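Local structure of glycerol dehydratase (1R9D) at residues T143-V154 / F498-I509; K469-N477 / A490-F498. The protein is a B12-independent glycerol dehydratase of the glycyl-radical enzyme family, a lyase thought to remove water from glycerol by radical chemistry. All blocks are in the same frame, centred on the assembly; numbering follows the deposited sequence.

From the N terminus, the chain passes through helix 141-147 and strand 152-153; some 340 residues later, 498-509 of helix 484-516 packs against them in contact 1. Contact 2 closes a much shorter loop lying within that long one: the segment 469-477, which follows helix 453-461, folds back onto 490-498, the part of helix 484-516 just before the portion used in contact 1. Phe-498 belongs to both, and the centres are about 15 Å apart. The two also touch directly, Cys-149 SG lying 3.6 Å from Ile-471 CB. Helix 484-516 thus ties an early helix-turn-strand unit and a later connecting loop together within the pyruvate formate lyase-like part of the chain.

Contact 1 of 2, residues T143-V154 / F498-I509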
loop_
_atom_site.group_PDB
_atom_site.type_symbol
_atom_site.label_atom_id
_atom_site.label_comp_id
_atom_site.label_asym_id
_atom_site.label_seq_id
_atom_site.Cartn_x
_atom_site.Cartn_y
_atom_site.Cartn_z
ATOM N N THR A 143 -6.297 -13.578 17.311
ATOM C CA THR A 143 -6.487 -12.211 17.790
ATOM C C THR A 143 -7.968 -11.839 17.741
ATOM O O THR A 143 -8.486 -11.193 18.650
ATOM C CB THR A 143 -5.681 -11.191 16.957
ATOM O OG1 THR A 143 -4.281 -11.372 17.200
ATOM C CG2 THR A 143 -6.067 -9.770 17.338
ATOM N N ARG A 144 -8.647 -12.252 16.675
ATOM C CA ARG A 144 -10.070 -11.967 16.530
ATOM C C ARG A 144 -10.845 -12.549 17.708
ATOM O O ARG A 144 -11.756 -11.914 18.242
ATOM C CB ARG A 144 -10.599 -12.559 15.220
ATOM C CG ARG A 144 -10.048 -11.886 13.974
ATOM C CD ARG A 144 -10.345 -12.705 12.727
ATOM N NE ARG A 144 -9.765 -12.092 11.536
ATOM C CZ ARG A 144 -9.318 -12.771 10.483
ATOM N NH1 ARG A 144 -9.377 -14.097 10.468
ATOM N NH2 ARG A 144 -8.807 -12.124 9.445
ATOM N N GLU A 145 -10.481 -13.761 18.115
ATOM C CA GLU A 145 -11.160 -14.398 19.237
ATOM C C GLU A 145 -10.901 -13.622 20.524
ATOM O O GLU A 145 -11.825 -13.349 21.290
ATOM C CB GLU A 145 -10.689 -15.841 19.393
ATOM C CG GLU A 145 -10.899 -16.679 18.146
ATOM C CD GLU A 145 -10.670 -18.153 18.392
ATOM O OE1 GLU A 145 -9.616 -18.504 18.963
ATOM O OE2 GLU A 145 -11.544 -18.961 18.009
ATOM N N ALA A 146 -9.642 -13.260 20.752
ATOM C CA ALA A 146 -9.270 -12.507 21.947
ATOM C C ALA A 146 -10.010 -11.170 22.020
ATOM O O ALA A 146 -10.375 -10.707 23.101
ATOM C CB ALA A 146 -7.759 -12.272 21.968
ATOM N N VAL A 147 -10.231 -10.552 20.866
ATOM C CA VAL A 147 -10.924 -9.272 20.813
ATOM C C VAL A 147 -12.396 -9.418 21.209
ATOM O O VAL A 147 -13.015 -8.470 21.695
ATOM C CB VAL A 147 -10.840 -8.655 19.389
ATOM C CG1 VAL A 147 -11.713 -7.414 19.298
ATOM C CG2 VAL A 147 -9.393 -8.298 19.061
ATOM N N ASN A 148 -12.946 -10.610 21.017
ATOM C CA ASN A 148 -14.349 -10.855 21.329
ATOM C C ASN A 148 -14.585 -11.694 22.592
ATOM O O ASN A 148 -15.601 -12.384 22.704
ATOM C CB ASN A 148 -15.024 -11.517 20.125
ATOM C CG ASN A 148 -14.900 -10.681 18.857
ATOM O OD1 ASN A 148 -15.221 -9.494 18.852
ATOM N ND2 ASN A 148 -14.436 -11.300 17.779
ATOM N N CYS A 149 -13.656 -11.613 23.543
ATOM C CA CYS A 149 -13.744 -12.359 24.802
ATOM C C CYS A 149 -14.220 -11.524 25.988
ATOM O O CYS A 149 -14.147 -11.978 27.130
ATOM C CB CYS A 149 -12.374 -12.953 25.159
ATOM S SG CYS A 149 -11.883 -14.365 24.164
ATOM N N ASP A 150 -14.696 -10.312 25.726
ATOM C CA ASP A 150 -15.155 -9.419 26.791
ATOM C C ASP A 150 -14.040 -9.052 27.771
ATOM O O ASP A 150 -14.287 -8.917 28.971
ATOM C CB ASP A 150 -16.322 -10.039 27.578
ATOM C CG ASP A 150 -17.649 -9.941 26.846
ATOM O OD1 ASP A 150 -17.739 -9.189 25.848
ATOM O OD2 ASP A 150 -18.614 -10.609 27.283
ATOM N N VAL A 151 -12.815 -8.907 27.270
ATOM C CA VAL A 151 -11.696 -8.522 28.125
ATOM C C VAL A 151 -11.248 -7.104 27.770
ATOM O O VAL A 151 -10.914 -6.308 28.650
ATOM C CB VAL A 151 -10.502 -9.495 27.981
ATOM C CG1 VAL A 151 -9.287 -8.947 28.720
ATOM C CG2 VAL A 151 -10.874 -10.859 28.548
ATOM N N PHE A 152 -11.237 -6.790 26.477
ATOM C CA PHE A 152 -10.851 -5.456 26.037
ATOM C C PHE A 152 -11.589 -5.091 24.752
ATOM O O PHE A 152 -12.217 -5.946 24.128
ATOM C CB PHE A 152 -9.328 -5.384 25.825
ATOM C CG PHE A 152 -8.820 -6.237 24.695
ATOM C CD1 PHE A 152 -8.867 -5.780 23.380
ATOM C CD2 PHE A 152 -8.304 -7.506 24.942
ATOM C CE1 PHE A 152 -8.410 -6.575 22.330
ATOM C CE2 PHE A 152 -7.844 -8.309 23.900
ATOM C CZ PHE A 152 -7.896 -7.843 22.590
ATOM N N THR A 153 -11.533 -3.819 24.377
ATOM C CA THR A 153 -12.180 -3.356 23.155
ATOM C C THR A 153 -11.278 -2.387 22.404
ATOM O O THR A 153 -10.672 -1.504 23.004
ATOM C CB THR A 153 -13.514 -2.629 23.436
ATOM O OG1 THR A 153 -14.012 -2.069 22.212
ATOM C CG2 THR A 153 -13.325 -1.507 24.446
ATOM N N VAL A 154 -11.188 -2.570 21.092
ATOM C CA VAL A 154 -10.385 -1.690 20.252
ATOM C C VAL A 154 -11.334 -1.033 19.258
ATOM O O VAL A 154 -10.940 -0.641 18.165
ATOM C CB VAL A 154 -9.288 -2.467 19.483
ATOM C CG1 VAL A 154 -8.202 -2.937 20.450
ATOM C CG2 VAL A 154 -9.895 -3.663 18.769
ATOM N N PHE A 498 -3.643 -11.347 27.012
ATOM C CA PHE A 498 -4.611 -10.404 26.470
ATOM C C PHE A 498 -4.035 -9.051 26.069
ATOM O O PHE A 498 -4.522 -8.436 25.121
ATOM C CB PHE A 498 -5.780 -10.250 27.444
ATOM C CG PHE A 498 -6.642 -11.477 27.525
ATOM C CD1 PHE A 498 -7.518 -11.795 26.490
ATOM C CD2 PHE A 498 -6.526 -12.357 28.596
ATOM C CE1 PHE A 498 -8.266 -12.977 26.515
ATOM C CE2 PHE A 498 -7.270 -13.545 28.631
ATOM C CZ PHE A 498 -8.139 -13.853 27.589
ATOM N N VAL A 499 -3.001 -8.583 26.762
ATOM C CA VAL A 499 -2.403 -7.310 26.381
ATOM C C VAL A 499 -1.727 -7.505 25.022
ATOM O O VAL A 499 -1.768 -6.627 24.168
ATOM C CB VAL A 499 -1.362 -6.818 27.412
ATOM C CG1 VAL A 499 -0.622 -5.603 26.866
ATOM C CG2 VAL A 499 -2.064 -6.439 28.709
ATOM N N LYS A 500 -1.123 -8.673 24.819
ATOM C CA LYS A 500 -0.462 -8.961 23.552
ATOM C C LYS A 500 -1.448 -8.845 22.388
ATOM O O LYS A 500 -1.164 -8.192 21.382
ATOM C CB LYS A 500 0.135 -10.371 23.558
ATOM C CG LYS A 500 0.939 -10.687 22.305
ATOM C CD LYS A 500 0.746 -12.118 21.833
ATOM C CE LYS A 500 1.193 -13.133 22.867
ATOM N NZ LYS A 500 1.018 -14.527 22.359
ATOM N N HIS A 501 -2.613 -9.470 22.519
ATOM C CA HIS A 501 -3.589 -9.411 21.436
ATOM C C HIS A 501 -4.256 -8.055 21.252
ATOM O O HIS A 501 -4.645 -7.701 20.140
ATOM C CB HIS A 501 -4.614 -10.534 21.608
ATOM C CG HIS A 501 -4.048 -11.886 21.307
ATOM N ND1 HIS A 501 -3.673 -12.264 20.034
ATOM C CD2 HIS A 501 -3.702 -12.912 22.120
ATOM C CE1 HIS A 501 -3.116 -13.462 20.078
ATOM N NE2 HIS A 501 -3.121 -13.878 21.332
ATOM N N MET A 502 -4.373 -7.285 22.330
ATOM C CA MET A 502 -4.960 -5.955 22.237
ATOM C C MET A 502 -4.012 -5.072 21.425
ATOM O O MET A 502 -4.434 -4.326 20.538
ATOM C CB MET A 502 -5.152 -5.351 23.634
ATOM C CG MET A 502 -5.465 -3.855 23.627
ATOM S SD MET A 502 -5.688 -3.152 25.273
ATOM C CE MET A 502 -3.997 -3.191 25.891
ATOM N N CYS A 503 -2.720 -5.162 21.722
ATOM C CA CYS A 503 -1.746 -4.350 21.007
ATOM C C CYS A 503 -1.601 -4.780 19.550
ATOM O O CYS A 503 -1.431 -3.939 18.659
ATOM C CB CYS A 503 -0.405 -4.381 21.744
ATOM S SG CYS A 503 -0.505 -3.504 23.328
ATOM N N CYS A 504 -1.689 -6.081 19.296
ATOM C CA CYS A 504 -1.600 -6.577 17.926
ATOM C C CYS A 504 -2.819 -6.096 17.138
ATOM O O CYS A 504 -2.692 -5.678 15.987
ATOM C CB CYS A 504 -1.530 -8.108 17.905
ATOM S SG CYS A 504 0.016 -8.768 18.587
ATOM N N ALA A 505 -3.996 -6.148 17.765
ATOM C CA ALA A 505 -5.230 -5.695 17.114
ATOM C C ALA A 505 -5.109 -4.210 16.765
ATOM O O ALA A 505 -5.479 -3.786 15.664
ATOM C CB ALA A 505 -6.431 -5.925 18.038
ATOM N N ASP A 506 -4.594 -3.424 17.706
ATOM C CA ASP A 506 -4.396 -1.994 17.485
ATOM C C ASP A 506 -3.482 -1.770 16.282
ATOM O O ASP A 506 -3.754 -0.916 15.434
ATOM C CB ASP A 506 -3.760 -1.345 18.716
ATOM C CG ASP A 506 -4.786 -0.759 19.665
ATOM O OD1 ASP A 506 -4.435 -0.533 20.841
ATOM O OD2 ASP A 506 -5.932 -0.501 19.234
ATOM N N ASN A 507 -2.398 -2.535 16.208
ATOM C CA ASN A 507 -1.468 -2.377 15.098
ATOM C C ASN A 507 -2.095 -2.697 13.742
ATOM O O ASN A 507 -1.730 -2.093 12.734
ATOM C CB ASN A 507 -0.205 -3.218 15.323
ATOM C CG ASN A 507 0.722 -2.605 16.367
ATOM O OD1 ASN A 507 0.670 -1.400 16.630
ATOM N ND2 ASN A 507 1.585 -3.429 16.956
ATOM N N CYS A 508 -3.040 -3.636 13.714
ATOM C CA CYS A 508 -3.712 -3.989 12.466
ATOM C C CYS A 508 -4.618 -2.842 12.016
ATOM O O CYS A 508 -4.736 -2.565 10.820
ATOM C CB CYS A 508 -4.532 -5.272 12.639
ATOM S SG CYS A 508 -3.531 -6.775 12.836
ATOM N N ILE A 509 -5.249 -2.179 12.980
ATOM C CA ILE A 509 -6.125 -1.048 12.702
ATOM C C ILE A 509 -5.264 0.129 12.238
ATOM O O ILE A 509 -5.675 0.915 11.380
ATOM C CB ILE A 509 -6.916 -0.656 13.969
ATOM C CG1 ILE A 509 -7.854 -1.803 14.350
ATOM C CG2 ILE A 509 -7.717 0.628 13.739
ATOM C CD1 ILE A 509 -8.477 -1.632 15.729
#
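Helix 143-147 passes helix 498-509 at 109°, their axes 9.2 Å apart at closest, and the turn after it brings Phe-152 and Val-154 down onto the same long helix. At the crossing, Thr-143 OG1 meets His-501 ND1 at 3.0 Å in the plane of the imidazole, a hydrogen bond in which either atom could be the donor. OG1 sits beside the backbone N of Thr-143 (chi1 -69°), which leaves CG2 to pack against Ala-505 CB. The same OG1 is also hydrogen-bonded to Thr-140 OG1, so this buried hydroxyl has two polar partners. Ala-146 CB rests 3.6 Å from His-501 CB, beside the same imidazole that Thr-143 meets at its edge.

Phe-152 lies over the same turn of helix 498-509, beside His-501: Met-502 CB stands 3.6 Å from the ring centroid, over the middle of one face, while CE1 comes within 3.5 Å of Met-502 CA. Met-502 SD adds an oblique Met-aromatic contact as its thioether bends away. Val-151 CG2 sits over a face of Phe-498, 4.0 Å from the centroid and shifted toward the rim; Phe-152 CE2 approaches that ring at its edge. Farther along, Val-154 CG1 lies 3.5 Å from Asp-506 OD2, whose partner oxygen OD1 bonds to Ser-448, and Val-154 CG2 packs on Ile-509 CD1. Strand 152-153 pairs antiparallel with strand 449-452, whose Phe-451 touches Phe-152, Phe-498 and Met-502, while helix 453-461 packs on Val-151 and Phe-498 and helix 607-624 on Met-502.

Contact 2 of 2, residues K469-N477 / A490-F498; sequences KQIGPKTQN and AYKAQMEYF
Gln-494 NE2 grips the loop twice, donating to Pro-473 O at 2.9 Å and to Thr-475 OG1 at 3.2 Å. Both acceptors lie within about 10° of the amide plane, so the pair of moderately bent N-H bonds should fix how the carboxamide is rotated; the donor is tilted 33° from the carbonyl plane of Pro-473. A bend in the glutamine chain at chi2 (-63°) turns the carboxamide outward from the helix, NE2 toward Pro-473 O and Thr-475 OG1. Its other end, OE1, is buried against Pro-473 CD at 3.3 Å and has no polar partner in the model.

Between the two acceptors Lys-474 is the centre of an inverse gamma turn, closed by a weak bond from Thr-475 N to Pro-473 O; the turn sets Pro-473 O and Thr-475 close enough for one amide to reach both, OG1 being placed by its own chi1. Pro-473 CG packs against Tyr-497 CB at 3.5 Å, and Thr-475 CG2 touches Ala-493 CB at the same distance. Gly-472 CA passes 3.8 Å from Phe-498 CZ and also lies beside Gln-494 OE1. Tyr-497 CD2 lies over the centre of a Phe-498 ring face, and the tyrosine hydroxyl is hydrogen-bonded to Glu-142. On the loop side, Gln-470 NE2 bonds to Gly-472 O at 2.9 Å and also reaches Ser-463 O, joining this segment to the chain just after helix 453-461.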
loop_
_atom_site.group_PDB
_atom_site.type_symbol
_atom_site.label_atom_id
_atom_site.label_comp_id
_atom_site.label_asym_id
_atom_site.label_seq_id
_atom_site.Cartn_x
_atom_site.Cartn_y
_atom_site.Cartn_z
ATOM N N LYS A 469 -15.528 -22.229 28.219
ATOM C CA LYS A 469 -14.580 -22.190 27.111
ATOM C C LYS A 469 -13.253 -21.626 27.604
ATOM O O LYS A 469 -13.221 -20.707 28.422
ATOM C CB LYS A 469 -15.131 -21.345 25.951
ATOM C CG LYS A 469 -15.478 -19.918 26.321
ATOM C CD LYS A 469 -16.100 -19.147 25.161
ATOM C CE LYS A 469 -16.483 -17.736 25.607
ATOM N NZ LYS A 469 -17.040 -16.895 24.508
ATOM N N GLN A 470 -12.156 -22.197 27.124
ATOM C CA GLN A 470 -10.827 -21.754 27.527
ATOM C C GLN A 470 -10.419 -20.564 26.660
ATOM O O GLN A 470 -9.858 -20.745 25.579
ATOM C CB GLN A 470 -9.835 -22.909 27.356
ATOM C CG GLN A 470 -8.460 -22.693 27.971
ATOM C CD GLN A 470 -8.497 -22.609 29.488
ATOM O OE1 GLN A 470 -9.191 -23.383 30.149
ATOM N NE2 GLN A 470 -7.736 -21.675 30.049
ATOM N N ILE A 471 -10.704 -19.349 27.130
ATOM C CA ILE A 471 -10.373 -18.142 26.374
ATOM C C ILE A 471 -8.977 -17.596 26.662
ATOM O O ILE A 471 -8.398 -16.896 25.829
ATOM C CB ILE A 471 -11.402 -17.007 26.624
ATOM C CG1 ILE A 471 -11.362 -16.561 28.089
ATOM C CG2 ILE A 471 -12.797 -17.484 26.243
ATOM C CD1 ILE A 471 -12.212 -15.330 28.378
ATOM N N GLY A 472 -8.440 -17.911 27.836
ATOM C CA GLY A 472 -7.112 -17.439 28.187
ATOM C C GLY A 472 -6.143 -18.585 28.404
ATOM O O GLY A 472 -6.508 -19.744 28.220
ATOM N N PRO A 473 -4.889 -18.297 28.786
ATOM C CA PRO A 473 -3.906 -19.358 29.018
ATOM C C PRO A 473 -4.413 -20.264 30.133
ATOM O O PRO A 473 -5.184 -19.824 30.989
ATOM C CB PRO A 473 -2.659 -18.591 29.454
ATOM C CG PRO A 473 -2.820 -17.267 28.792
ATOM C CD PRO A 473 -4.283 -16.970 28.974
ATOM N N LYS A 474 -4.000 -21.524 30.124
ATOM C CA LYS A 474 -4.433 -22.418 31.185
ATOM C C LYS A 474 -3.392 -22.329 32.290
ATOM O O LYS A 474 -2.451 -23.120 32.345
ATOM C CB LYS A 474 -4.557 -23.860 30.693
ATOM C CG LYS A 474 -5.338 -24.732 31.669
ATOM C CD LYS A 474 -5.463 -26.169 31.198
ATOM C CE LYS A 474 -6.249 -26.999 32.206
ATOM N NZ LYS A 474 -6.293 -28.441 31.826
ATOM N N THR A 475 -3.554 -21.333 33.152
ATOM C CA THR A 475 -2.639 -21.130 34.260
ATOM C C THR A 475 -2.974 -22.080 35.410
ATOM O O THR A 475 -4.022 -22.726 35.411
ATOM C CB THR A 475 -2.697 -19.672 34.753
ATOM O OG1 THR A 475 -4.066 -19.253 34.849
ATOM C CG2 THR A 475 -1.951 -18.755 33.783
ATOM N N GLN A 476 -2.072 -22.168 36.378
ATOM C CA GLN A 476 -2.255 -23.043 37.533
ATOM C C GLN A 476 -3.644 -22.939 38.169
ATOM O O GLN A 476 -4.160 -21.840 38.382
ATOM C CB GLN A 476 -1.185 -22.727 38.578
ATOM C CG GLN A 476 -1.422 -23.359 39.935
ATOM C CD GLN A 476 -0.336 -23.010 40.925
ATOM O OE1 GLN A 476 0.079 -21.855 41.025
ATOM N NE2 GLN A 476 0.126 -24.006 41.676
ATOM N N ASN A 477 -4.244 -24.088 38.467
ATOM C CA ASN A 477 -5.562 -24.122 39.097
ATOM C C ASN A 477 -5.496 -23.388 40.432
ATOM O O ASN A 477 -4.631 -23.670 41.263
ATOM C CB ASN A 477 -6.007 -25.567 39.338
ATOM C CG ASN A 477 -6.172 -26.349 38.051
ATOM O OD1 ASN A 477 -6.958 -25.973 37.180
ATOM N ND2 ASN A 477 -5.432 -27.448 37.923
ATOM N N ALA A 490 0.149 -16.110 38.023
ATOM C CA ALA A 490 -0.938 -16.482 37.127
ATOM C C ALA A 490 -1.597 -15.210 36.590
ATOM O O ALA A 490 -1.976 -15.139 35.422
ATOM C CB ALA A 490 -1.960 -17.332 37.870
ATOM N N TYR A 491 -1.736 -14.217 37.463
ATOM C CA TYR A 491 -2.322 -12.925 37.112
ATOM C C TYR A 491 -1.498 -12.311 35.980
ATOM O O TYR A 491 -2.045 -11.834 34.981
ATOM C CB TYR A 491 -2.300 -12.017 38.345
ATOM C CG TYR A 491 -2.680 -10.565 38.120
ATOM C CD1 TYR A 491 -3.992 -10.196 37.830
ATOM C CD2 TYR A 491 -1.727 -9.557 38.247
ATOM C CE1 TYR A 491 -4.347 -8.850 37.679
ATOM C CE2 TYR A 491 -2.067 -8.215 38.100
ATOM C CZ TYR A 491 -3.376 -7.868 37.817
ATOM O OH TYR A 491 -3.709 -6.539 37.688
ATOM N N LYS A 492 -0.179 -12.334 36.139
ATOM C CA LYS A 492 0.718 -11.787 35.127
ATOM C C LYS A 492 0.616 -12.548 33.804
ATOM O O LYS A 492 0.701 -11.947 32.731
ATOM C CB LYS A 492 2.162 -11.806 35.638
ATOM C CG LYS A 492 3.199 -11.271 34.650
ATOM C CD LYS A 492 4.526 -11.027 35.357
ATOM C CE LYS A 492 5.640 -10.650 34.396
ATOM N NZ LYS A 492 6.147 -11.822 33.626
ATOM N N ALA A 493 0.422 -13.863 33.881
ATOM C CA ALA A 493 0.308 -14.691 32.681
ATOM C C ALA A 493 -0.965 -14.377 31.898
ATOM O O ALA A 493 -0.957 -14.369 30.660
ATOM C CB ALA A 493 0.342 -16.168 33.055
ATOM N N GLN A 494 -2.063 -14.139 32.610
ATOM C CA GLN A 494 -3.320 -13.795 31.946
ATOM C C GLN A 494 -3.179 -12.404 31.322
ATOM O O GLN A 494 -3.589 -12.177 30.184
ATOM C CB GLN A 494 -4.484 -13.777 32.943
ATOM C CG GLN A 494 -4.907 -15.141 33.481
ATOM C CD GLN A 494 -5.430 -16.082 32.401
ATOM O OE1 GLN A 494 -6.102 -15.660 31.455
ATOM N NE2 GLN A 494 -5.139 -17.370 32.553
ATOM N N MET A 495 -2.598 -11.478 32.079
ATOM C CA MET A 495 -2.397 -10.107 31.611
ATOM C C MET A 495 -1.572 -10.107 30.326
ATOM O O MET A 495 -1.917 -9.443 29.346
ATOM C CB MET A 495 -1.667 -9.288 32.683
ATOM C CG MET A 495 -1.610 -7.784 32.423
ATOM S SD MET A 495 -3.194 -6.956 32.701
ATOM C CE MET A 495 -3.231 -6.868 34.513
ATOM N N GLU A 496 -0.482 -10.864 30.339
ATOM C CA GLU A 496 0.414 -10.955 29.192
ATOM C C GLU A 496 -0.275 -11.385 27.904
ATOM O O GLU A 496 -0.053 -10.795 26.842
ATOM C CB GLU A 496 1.553 -11.925 29.510
ATOM C CG GLU A 496 2.465 -12.239 28.338
ATOM C CD GLU A 496 3.565 -13.211 28.719
ATOM O OE1 GLU A 496 3.242 -14.290 29.274
ATOM O OE2 GLU A 496 4.750 -12.902 28.466
ATOM N N TYR A 497 -1.112 -12.413 27.999
ATOM C CA TYR A 497 -1.811 -12.936 26.836
ATOM C C TYR A 497 -2.771 -11.935 26.203
ATOM O O TYR A 497 -2.726 -11.696 24.997
ATOM C CB TYR A 497 -2.587 -14.200 27.211
ATOM C CG TYR A 497 -3.306 -14.839 26.039
ATOM C CD1 TYR A 497 -2.609 -15.614 25.116
ATOM C CD2 TYR A 497 -4.671 -14.637 25.832
ATOM C CE1 TYR A 497 -3.246 -16.176 24.012
ATOM C CE2 TYR A 497 -5.323 -15.195 24.724
ATOM C CZ TYR A 497 -4.599 -15.962 23.820
ATOM O OH TYR A 497 -5.217 -16.509 22.716
ATOM N N PHE A 498 -3.643 -11.347 27.012
ATOM C CA PHE A 498 -4.611 -10.404 26.470
ATOM C C PHE A 498 -4.035 -9.051 26.069
ATOM O O PHE A 498 -4.522 -8.436 25.121
ATOM C CB PHE A 498 -5.780 -10.250 27.444
ATOM C CG PHE A 498 -6.642 -11.477 27.525
ATOM C CD1 PHE A 498 -7.518 -11.795 26.490
ATOM C CD2 PHE A 498 -6.526 -12.357 28.596
ATOM C CE1 PHE A 498 -8.266 -12.977 26.515
ATOM C CE2 PHE A 498 -7.270 -13.545 28.631
ATOM C CZ PHE A 498 -8.139 -13.853 27.589
#